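Local coordinates for protein N-acyl-D-glutamate deacylase (Bordetella bronchiseptica, PDB 3GIP) that catalyses the hydrolytic removal of the acyl group from N-acyl-D-glutamate and, as a zinc-containing member of the amidohydrolase superfamily, probably uses its metal for this, at residues P77-T89 against P373-L385. Residues are numbered along the deposited sequence; the frame is centred on the assembly and turned at random.
With FMT (formic acid), chain D.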
loop_
_atom_site.group_PDB
_atom_site.type_symbol
_atom_site.label_atom_id
_atom_site.label_comp_id
_atom_site.label_asym_id
_atom_site.label_seq_id
_atom_site.Cartn_x
_atom_site.Cartn_y
_atom_site.Cartn_z
ATOM N N PRO A 77 -6.148 10.446 12.567
ATOM C CA PRO A 77 -4.736 10.843 12.637
ATOM C C PRO A 77 -3.705 9.967 13.352
ATOM O O PRO A 77 -2.511 10.090 13.077
ATOM C CB PRO A 77 -4.806 12.249 13.236
ATOM C CG PRO A 77 -6.039 12.193 14.086
ATOM C CD PRO A 77 -7.008 11.472 13.188
ATOM N N ASP A 78 -4.137 9.094 14.257
ATOM C CA ASP A 78 -3.181 8.256 14.986
ATOM C C ASP A 78 -2.378 7.301 14.102
ATOM O O ASP A 78 -1.206 7.035 14.378
ATOM C CB ASP A 78 -3.884 7.448 16.083
ATOM C CG ASP A 78 -4.957 6.535 15.536
ATOM O OD1 ASP A 78 -6.097 7.006 15.336
ATOM O OD2 ASP A 78 -4.658 5.346 15.295
ATOM N N LEU A 79 -3.005 6.790 13.046
ATOM C CA LEU A 79 -2.334 5.859 12.139
ATOM C C LEU A 79 -1.633 4.730 12.898
ATOM O O LEU A 79 -0.623 4.200 12.438
ATOM C CB LEU A 79 -1.311 6.610 11.277
ATOM C CG LEU A 79 -1.800 7.251 9.973
ATOM C CD1 LEU A 79 -2.062 6.150 8.958
ATOM C CD2 LEU A 79 -3.049 8.078 10.198
ATOM N N ARG A 80 -2.182 4.353 14.049
ATOM C CA ARG A 80 -1.581 3.309 14.877
ATOM C C ARG A 80 -1.485 1.958 14.170
ATOM O O ARG A 80 -0.607 1.152 14.487
ATOM C CB ARG A 80 -2.366 3.166 16.184
ATOM C CG ARG A 80 -1.735 2.239 17.219
ATOM C CD ARG A 80 -0.470 2.830 17.822
ATOM N NE ARG A 80 -0.068 2.109 19.028
ATOM C CZ ARG A 80 0.840 2.542 19.896
ATOM N NH1 ARG A 80 1.455 3.697 19.696
ATOM N NH2 ARG A 80 1.122 1.825 20.979
ATOM N N TRP A 81 -2.382 1.708 13.220
ATOM C CA TRP A 81 -2.350 0.448 12.486
ATOM C C TRP A 81 -1.086 0.353 11.638
ATOM O O TRP A 81 -0.676 -0.740 11.252
ATOM C CB TRP A 81 -3.604 0.289 11.611
ATOM C CG TRP A 81 -3.869 1.397 10.622
ATOM C CD1 TRP A 81 -3.557 1.405 9.292
ATOM C CD2 TRP A 81 -4.533 2.639 10.886
ATOM N NE1 TRP A 81 -3.990 2.575 8.709
ATOM C CE2 TRP A 81 -4.590 3.349 9.667
ATOM C CE3 TRP A 81 -5.084 3.219 12.036
ATOM C CZ2 TRP A 81 -5.178 4.616 9.565
ATOM C CZ3 TRP A 81 -5.669 4.482 11.933
ATOM C CH2 TRP A 81 -5.709 5.161 10.705
ATOM N N LYS A 82 -0.466 1.500 11.366
ATOM C CA LYS A 82 0.768 1.545 10.581
ATOM C C LYS A 82 1.987 1.488 11.494
ATOM O O LYS A 82 2.854 0.629 11.344
ATOM C CB LYS A 82 0.860 2.840 9.767
ATOM C CG LYS A 82 -0.248 3.073 8.760
ATOM C CD LYS A 82 -0.243 2.057 7.634
ATOM C CE LYS A 82 -1.116 2.563 6.498
ATOM N NZ LYS A 82 -1.388 1.552 5.445
ATOM N N THR A 83 2.053 2.412 12.445
ATOM C CA THR A 83 3.195 2.475 13.342
ATOM C C THR A 83 3.422 1.211 14.163
ATOM O O THR A 83 4.568 0.812 14.386
ATOM C CB THR A 83 3.080 3.678 14.303
ATOM O OG1 THR A 83 1.966 3.486 15.178
ATOM C CG2 THR A 83 2.882 4.969 13.519
ATOM N N SER A 84 2.338 0.576 14.600
ATOM C CA SER A 84 2.446 -0.632 15.412
ATOM C C SER A 84 3.033 -1.827 14.667
ATOM O O SER A 84 3.388 -2.826 15.292
ATOM C CB SER A 84 1.086 -1.002 16.010
ATOM O OG SER A 84 0.166 -1.397 15.010
ATOM N N GLN A 85 3.124 -1.738 13.342
ATOM C CA GLN A 85 3.728 -2.823 12.577
ATOM C C GLN A 85 5.024 -2.367 11.902
ATOM O O GLN A 85 5.529 -3.020 10.984
ATOM C CB GLN A 85 2.743 -3.412 11.554
ATOM C CG GLN A 85 2.198 -2.468 10.505
ATOM C CD GLN A 85 1.304 -3.187 9.508
ATOM O OE1 GLN A 85 1.744 -4.104 8.810
ATOM N NE2 GLN A 85 0.041 -2.777 9.439
ATOM N N GLY A 86 5.551 -1.237 12.377
ATOM C CA GLY A 86 6.811 -0.708 11.879
ATOM C C GLY A 86 6.841 0.159 10.634
ATOM O O GLY A 86 7.922 0.452 10.128
ATOM N N ILE A 87 5.679 0.590 10.157
ATOM C CA ILE A 87 5.589 1.407 8.948
ATOM C C ILE A 87 5.835 2.889 9.227
ATOM O O ILE A 87 5.209 3.466 10.115
ATOM C CB ILE A 87 4.202 1.230 8.299
ATOM C CG1 ILE A 87 4.024 -0.230 7.875
ATOM C CG2 ILE A 87 4.047 2.153 7.102
ATOM C CD1 ILE A 87 2.594 -0.593 7.521
ATOM N N THR A 88 6.742 3.494 8.460
ATOM C CA THR A 88 7.082 4.910 8.621
ATOM C C THR A 88 6.715 5.763 7.405
ATOM O O THR A 88 6.762 6.995 7.466
ATOM C CB THR A 88 8.586 5.094 8.893
ATOM O OG1 THR A 88 9.339 4.465 7.849
ATOM C CG2 THR A 88 8.966 4.478 10.227
ATOM N N THR A 89 6.370 5.110 6.302
ATOM C CA THR A 89 5.974 5.803 5.076
ATOM C C THR A 89 4.886 4.991 4.390
ATOM O O THR A 89 4.942 3.761 4.377
ATOM C CB THR A 89 7.155 5.945 4.076
ATOM O OG1 THR A 89 8.168 6.787 4.638
ATOM C CG2 THR A 89 6.677 6.552 2.756
ATOM N N PRO A 373 -12.508 -5.149 9.359
ATOM C CA PRO A 373 -11.494 -5.229 8.309
ATOM C C PRO A 373 -10.698 -6.519 8.212
ATOM O O PRO A 373 -10.638 -7.316 9.148
ATOM C CB PRO A 373 -10.585 -4.055 8.637
ATOM C CG PRO A 373 -10.578 -4.091 10.137
ATOM C CD PRO A 373 -12.051 -4.281 10.461
ATOM N N HIS A 374 -10.085 -6.690 7.049
ATOM C CA HIS A 374 -9.206 -7.812 6.781
ATOM C C HIS A 374 -8.005 -7.470 7.674
ATOM O O HIS A 374 -7.562 -6.317 7.713
ATOM C CB HIS A 374 -8.843 -7.798 5.292
ATOM C CG HIS A 374 -7.842 -8.835 4.892
ATOM N ND1 HIS A 374 -7.972 -9.588 3.746
ATOM C CD2 HIS A 374 -6.670 -9.204 5.457
ATOM C CE1 HIS A 374 -6.920 -10.378 3.623
ATOM N NE2 HIS A 374 -6.116 -10.163 4.647
ATOM N N PRO A 375 -7.472 -8.456 8.413
ATOM C CA PRO A 375 -6.332 -8.258 9.317
ATOM C C PRO A 375 -5.057 -7.671 8.717
ATOM O O PRO A 375 -4.189 -7.204 9.454
ATOM C CB PRO A 375 -6.117 -9.650 9.915
ATOM C CG PRO A 375 -6.609 -10.561 8.835
ATOM C CD PRO A 375 -7.871 -9.873 8.383
ATOM N N ARG A 376 -4.949 -7.690 7.393
ATOM C CA ARG A 376 -3.772 -7.141 6.722
ATOM C C ARG A 376 -3.582 -5.675 7.120
ATOM O O ARG A 376 -2.479 -5.136 7.053
ATOM C CB ARG A 376 -3.930 -7.265 5.204
ATOM C CG ARG A 376 -5.047 -6.417 4.629
ATOM C CD ARG A 376 -5.387 -6.851 3.216
ATOM N NE ARG A 376 -6.340 -5.937 2.595
ATOM C CZ ARG A 376 -6.982 -6.183 1.459
ATOM N NH1 ARG A 376 -6.786 -7.325 0.810
ATOM N NH2 ARG A 376 -7.811 -5.274 0.960
ATOM N N LEU A 377 -4.670 -5.042 7.539
ATOM C CA LEU A 377 -4.642 -3.646 7.966
ATOM C C LEU A 377 -3.654 -3.437 9.111
ATOM O O LEU A 377 -2.933 -2.436 9.148
ATOM C CB LEU A 377 -6.043 -3.225 8.424
ATOM C CG LEU A 377 -6.211 -1.836 9.043
ATOM C CD1 LEU A 377 -5.979 -0.764 7.986
ATOM C CD2 LEU A 377 -7.619 -1.718 9.623
ATOM N N TRP A 378 -3.624 -4.392 10.037
ATOM C CA TRP A 378 -2.755 -4.310 11.209
ATOM C C TRP A 378 -1.571 -5.268 11.257
ATOM O O TRP A 378 -0.659 -5.068 12.055
ATOM C CB TRP A 378 -3.567 -4.540 12.488
ATOM C CG TRP A 378 -4.406 -3.384 12.924
ATOM C CD1 TRP A 378 -5.608 -2.997 12.409
ATOM C CD2 TRP A 378 -4.102 -2.461 13.976
ATOM N NE1 TRP A 378 -6.074 -1.889 13.077
ATOM C CE2 TRP A 378 -5.168 -1.540 14.043
ATOM C CE3 TRP A 378 -3.030 -2.325 14.869
ATOM C CZ2 TRP A 378 -5.195 -0.490 14.969
ATOM C CZ3 TRP A 378 -3.056 -1.283 15.791
ATOM C CH2 TRP A 378 -4.135 -0.379 15.832
ATOM N N GLY A 379 -1.558 -6.299 10.421
ATOM C CA GLY A 379 -0.455 -7.240 10.530
ATOM C C GLY A 379 0.372 -7.631 9.327
ATOM O O GLY A 379 1.181 -8.549 9.431
ATOM N N SER A 380 0.214 -6.941 8.206
ATOM C CA SER A 380 0.964 -7.290 7.004
ATOM C C SER A 380 2.484 -7.380 7.134
ATOM O O SER A 380 3.075 -8.424 6.848
ATOM C CB SER A 380 0.625 -6.318 5.869
ATOM O OG SER A 380 -0.711 -6.492 5.428
ATOM N N PHE A 381 3.129 -6.300 7.562
ATOM C CA PHE A 381 4.587 -6.316 7.647
ATOM C C PHE A 381 5.171 -7.273 8.674
ATOM O O PHE A 381 6.168 -7.949 8.409
ATOM C CB PHE A 381 5.103 -4.887 7.850
ATOM C CG PHE A 381 5.064 -4.065 6.593
ATOM C CD1 PHE A 381 6.213 -3.876 5.834
ATOM C CD2 PHE A 381 3.857 -3.554 6.122
ATOM C CE1 PHE A 381 6.164 -3.193 4.619
ATOM C CE2 PHE A 381 3.792 -2.872 4.911
ATOM C CZ PHE A 381 4.949 -2.691 4.156
ATOM N N THR A 382 4.543 -7.354 9.836
ATOM C CA THR A 382 5.029 -8.248 10.872
ATOM C C THR A 382 4.698 -9.705 10.539
ATOM O O THR A 382 5.377 -10.622 11.005
ATOM C CB THR A 382 4.443 -7.842 12.224
ATOM O OG1 THR A 382 3.035 -7.627 12.077
ATOM C CG2 THR A 382 5.101 -6.550 12.713
ATOM N N ARG A 383 3.667 -9.927 9.726
ATOM C CA ARG A 383 3.328 -11.290 9.333
ATOM C C ARG A 383 4.401 -11.756 8.350
ATOM O O ARG A 383 4.772 -12.930 8.330
ATOM C CB ARG A 383 1.943 -11.349 8.680
ATOM C CG ARG A 383 1.439 -12.770 8.411
ATOM C CD ARG A 383 -0.006 -12.742 7.926
ATOM N NE ARG A 383 -0.571 -14.064 7.650
ATOM C CZ ARG A 383 -0.962 -14.934 8.579
ATOM N NH1 ARG A 383 -0.851 -14.640 9.867
ATOM N NH2 ARG A 383 -1.488 -16.099 8.215
ATOM N N VAL A 384 4.908 -10.843 7.526
ATOM C CA VAL A 384 5.963 -11.231 6.600
ATOM C C VAL A 384 7.209 -11.596 7.407
ATOM O O VAL A 384 7.816 -12.639 7.178
ATOM C CB VAL A 384 6.310 -10.098 5.606
ATOM C CG1 VAL A 384 7.585 -10.443 4.842
ATOM C CG2 VAL A 384 5.151 -9.904 4.622
ATOM N N LEU A 385 7.578 -10.753 8.368
ATOM C CA LEU A 385 8.768 -11.021 9.172
ATOM C C LEU A 385 8.659 -12.274 10.031
ATOM O O LEU A 385 9.633 -13.008 10.188
ATOM C CB LEU A 385 9.085 -9.823 10.065
ATOM C CG LEU A 385 9.353 -8.527 9.297
ATOM C CD1 LEU A 385 9.627 -7.410 10.286
ATOM C CD2 LEU A 385 10.532 -8.716 8.353
HETATM C C FMT D . -7.460 -6.907 -2.857
HETATM O O1 FMT D . -7.887 -6.923 -1.729
HETATM O O2 FMT D . -6.348 -7.586 -3.155
HETATM O O HOH W 1 -2.574 -0.834 6.727
HETATM O O HOH W 2 0.304 -3.968 14.337
#
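Gln85 joins the two backbones through its side-chain amide. Its OE1 accepts from Phe381 N at 2.9 Å, nearly in line with the C=O, at the kink of helix 376-391, where this N-H has no bond to the preceding turn; an amide suits the place because it can also donate. A chi1 of 60° with an extended chi2 (177°) sends the amide across to helix 376-391, while NE2 still gives a straight bond back to Trp81 O in the short helix just before it (2.8 Å), in the amide plane; together the two bonds fix the amide's rotation.

Apolar contacts flank this bridge. The broad indole of Trp378 lies flat over the backbone of the short helix: Trp81 CA stands 3.5 Å from the centroid of its six-membered ring, a CH-pi contact, and Trp81 CB covers the same face. The two indole planes are oblique, and Leu377 CD1 reaches Trp81 CD1 (3.5 Å). Ile87 lays its CG1-CD1 arm across the Phe381 ring, CG1 over the face in a CH-pi contact and CD1 3.5 Å from Phe381 CD2, while Gln85 OE1 lies at that ring's edge.

Waters complete the seam, one accepting from Lys82 NZ, also salt-bridged to Asp64 and Asp69, and donating to Leu377 O, another donating to Ser84 OG and Trp378 O.

Gly86, with positive phi, closes helix 80-83 in a Schellman motif and leads into strand 87-92, which pairs with strand 57-64 in the amidohydrolase barrel; helix 397-404 packs on Phe381, and strand 460-463 on Arg80 and Ser84.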